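Local atomic coordinates of putative ribose operon repressor (Burkholderia thailandensis, PDB entry 3EGC), a protein that is probably a DNA-binding transcriptional repressor of the LacI family, with a periplasmic-binding-protein-like domain of the kind that senses small sugars. Residues G12-D17 with D66-A71. Residues are numbered along the deposited sequence; the frame is centred on the assembly and turned at random.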
ATOM      1  N   GLY A  12     -15.751  12.015  -6.349  1.00 28.30           N
ATOM      2  CA  GLY A  12     -14.793  12.325  -5.288  1.00 28.52           C
ATOM      3  C   GLY A  12     -14.482  11.048  -4.521  1.00 28.15           C
ATOM      4  O   GLY A  12     -15.418  10.352  -4.151  1.00 28.56           O
ATOM      5  N   LEU A  13     -13.200  10.695  -4.360  1.00 26.36           N
ATOM      6  CA  LEU A  13     -12.820   9.550  -3.540  1.00 26.22           C
ATOM      7  C   LEU A  13     -12.068  10.068  -2.329  1.00 25.95           C
ATOM      8  O   LEU A  13     -11.073  10.795  -2.459  1.00 26.41           O
ATOM      9  CB  LEU A  13     -11.960   8.547  -4.282  1.00 25.30           C
ATOM     10  CG  LEU A  13     -11.307   7.442  -3.449  1.00 25.12           C
ATOM     11  CD1 LEU A  13     -12.346   6.535  -2.725  1.00 20.18           C
ATOM     12  CD2 LEU A  13     -10.343   6.560  -4.271  1.00 24.12           C
ATOM     13  N   ILE A  14     -12.622   9.816  -1.173  1.00 25.99           N
ATOM     14  CA  ILE A  14     -12.047  10.327   0.049  1.00 27.37           C
ATOM     15  C   ILE A  14     -11.724   9.130   0.886  1.00 27.78           C
ATOM     16  O   ILE A  14     -12.570   8.352   1.175  1.00 28.58           O
ATOM     17  CB  ILE A  14     -13.017  11.288   0.808  1.00 27.08           C
ATOM     18  CG1 ILE A  14     -13.259  12.545  -0.038  1.00 27.40           C
ATOM     19  CG2 ILE A  14     -12.454  11.621   2.239  1.00 25.81           C
ATOM     20  CD1 ILE A  14     -14.318  13.558   0.529  1.00 25.70           C
ATOM     21  N   VAL A  15     -10.475   8.989   1.249  1.00 28.20           N
ATOM     22  CA  VAL A  15     -10.008   7.805   1.884  1.00 28.91           C
ATOM     23  C   VAL A  15      -9.364   8.154   3.228  1.00 29.22           C
ATOM     24  O   VAL A  15      -8.593   9.103   3.314  1.00 29.83           O
ATOM     25  CB  VAL A  15      -9.033   7.113   0.896  1.00 29.83           C
ATOM     26  CG1 VAL A  15      -7.882   6.434   1.577  1.00 30.35           C
ATOM     27  CG2 VAL A  15      -9.824   6.169  -0.032  1.00 28.94           C
ATOM     28  N   SER A  16      -9.614   7.349   4.261  1.00 29.31           N
ATOM     29  CA  SER A  16      -9.064   7.610   5.566  1.00 29.60           C
ATOM     30  C   SER A  16      -7.527   7.359   5.694  1.00 31.46           C
ATOM     31  O   SER A  16      -6.838   8.011   6.553  1.00 32.29           O
ATOM     32  CB  SER A  16      -9.808   6.807   6.589  1.00 29.79           C
ATOM     33  OG  SER A  16      -9.963   5.448   6.163  1.00 29.41           O
ATOM     34  N   ASP A  17      -6.975   6.458   4.864  1.00 30.45           N
ATOM     35  CA  ASP A  17      -5.539   6.282   4.880  1.00 31.03           C
ATOM     36  C   ASP A  17      -4.936   5.633   3.617  1.00 30.63           C
ATOM     37  O   ASP A  17      -4.741   4.431   3.586  1.00 29.42           O
ATOM     38  CB  ASP A  17      -5.099   5.520   6.142  1.00 30.69           C
ATOM     39  CG  ASP A  17      -3.617   5.425   6.258  1.00 33.34           C
ATOM     40  OD1 ASP A  17      -2.889   6.031   5.419  1.00 36.01           O
ATOM     41  OD2 ASP A  17      -3.151   4.717   7.170  1.00 37.52           O
ATOM     42  N   ASP A  66     -19.942  14.500  -9.109  1.00 33.14           N
ATOM     43  CA  ASP A  66     -21.270  13.917  -9.265  1.00 33.47           C
ATOM     44  C   ASP A  66     -21.700  13.154  -8.010  1.00 33.26           C
ATOM     45  O   ASP A  66     -22.871  12.912  -7.775  1.00 33.17           O
ATOM     46  CB  ASP A  66     -21.278  13.017 -10.484  1.00 33.87           C
ATOM     47  CG  ASP A  66     -21.177  13.801 -11.798  1.00 33.83           C
ATOM     48  OD1 ASP A  66     -20.739  13.261 -12.817  1.00 34.62           O
ATOM     49  OD2 ASP A  66     -21.608  14.937 -11.819  1.00 37.72           O
ATOM     50  N   GLY A  67     -20.723  12.772  -7.195  1.00 32.77           N
ATOM     51  CA  GLY A  67     -20.988  11.927  -6.043  1.00 31.70           C
ATOM     52  C   GLY A  67     -19.693  11.661  -5.307  1.00 30.47           C
ATOM     53  O   GLY A  67     -18.653  12.104  -5.742  1.00 30.06           O
ATOM     54  N   LEU A  68     -19.781  10.956  -4.194  1.00 29.73           N
ATOM     55  CA  LEU A  68     -18.614  10.621  -3.340  1.00 30.12           C
ATOM     56  C   LEU A  68     -18.581   9.164  -2.943  1.00 29.11           C
ATOM     57  O   LEU A  68     -19.577   8.599  -2.470  1.00 29.13           O
ATOM     58  CB  LEU A  68     -18.584  11.428  -2.015  1.00 30.35           C
ATOM     59  CG  LEU A  68     -18.471  12.948  -1.970  1.00 34.45           C
ATOM     60  CD1 LEU A  68     -18.329  13.502  -0.526  1.00 36.79           C
ATOM     61  CD2 LEU A  68     -17.296  13.430  -2.838  1.00 35.44           C
ATOM     62  N   ILE A  69     -17.402   8.587  -3.059  1.00 28.18           N
ATOM     63  CA  ILE A  69     -17.072   7.405  -2.350  1.00 27.16           C
ATOM     64  C   ILE A  69     -16.235   7.772  -1.133  1.00 28.13           C
ATOM     65  O   ILE A  69     -15.210   8.400  -1.240  1.00 27.06           O
ATOM     66  CB  ILE A  69     -16.288   6.417  -3.211  1.00 28.13           C
ATOM     67  CG1 ILE A  69     -17.118   6.028  -4.439  1.00 27.68           C
ATOM     68  CG2 ILE A  69     -15.840   5.220  -2.315  1.00 24.19           C
ATOM     69  CD1 ILE A  69     -16.444   4.980  -5.285  1.00 30.02           C
ATOM     70  N   LEU A  70     -16.663   7.307   0.039  1.00 27.94           N
ATOM     71  CA  LEU A  70     -16.062   7.779   1.266  1.00 28.55           C
ATOM     72  C   LEU A  70     -15.619   6.610   2.159  1.00 27.82           C
ATOM     73  O   LEU A  70     -16.427   5.805   2.591  1.00 27.98           O
ATOM     74  CB  LEU A  70     -17.083   8.702   2.004  1.00 27.39           C
ATOM     75  CG  LEU A  70     -16.685   9.082   3.428  1.00 29.94           C
ATOM     76  CD1 LEU A  70     -15.344   9.841   3.470  1.00 31.67           C
ATOM     77  CD2 LEU A  70     -17.777   9.905   4.220  1.00 29.96           C
ATOM     78  N   ALA A  71     -14.345   6.490   2.403  1.00 27.61           N
ATOM     79  CA  ALA A  71     -13.872   5.623   3.488  1.00 28.88           C
ATOM     80  C   ALA A  71     -13.797   6.463   4.779  1.00 29.26           C
ATOM     81  O   ALA A  71     -12.838   7.215   5.003  1.00 28.95           O
ATOM     82  CB  ALA A  71     -12.497   5.032   3.165  1.00 28.70           C
TER
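I14 and L70 pair on neighbouring parallel strands, 12-15 and 67-70, and the isoleucine joins both leucines of its partner strand on one face of the sheet. From its CB, 3.8 Å from L70 CD1, the I14 side chain forks. CG2 takes the short way, reaching the same L70 CD1 at 3.6 Å; CG1 stands beside the backbone N (chi1 -65°) and runs on extended to CD1, which meets L68 CD1 at 4.1 Å. A56, V57 and F60 of helix 50-62 close over this isoleucine.

G12 sits opposite L68 in the register. Because G12 carries no side chain, L68 can lay CD2 against its backbone, 3.7 Å from G12 CA. On the other face L13 swings CG away from its own N (chi1 170°), which brings CD1 to 3.8 Å from I69 CG2; A27 of helix 21-36 packs on L13, while helix 241-257 covers I69.

Between these two apolar faces the backbone bonds go in alternation: G12 N to G67 O, I69 N to G12 O, I14 N to I69 O at 3.0 Å, and A71 N to I14 O at 2.9 Å. At the C-terminal ends of the strands A71, just past 67-70, turns its CB toward V15 and S16, and F23 of helix 21-36 touches all three.

L13 and V15 bond instead toward strand 40-45, so 12-15 is an inner strand of the Rossmann-like N-terminal subdomain. The buried peptide groups in the four bonds satisfy one another, and aliphatic side chains seal the ladder between helices on both faces.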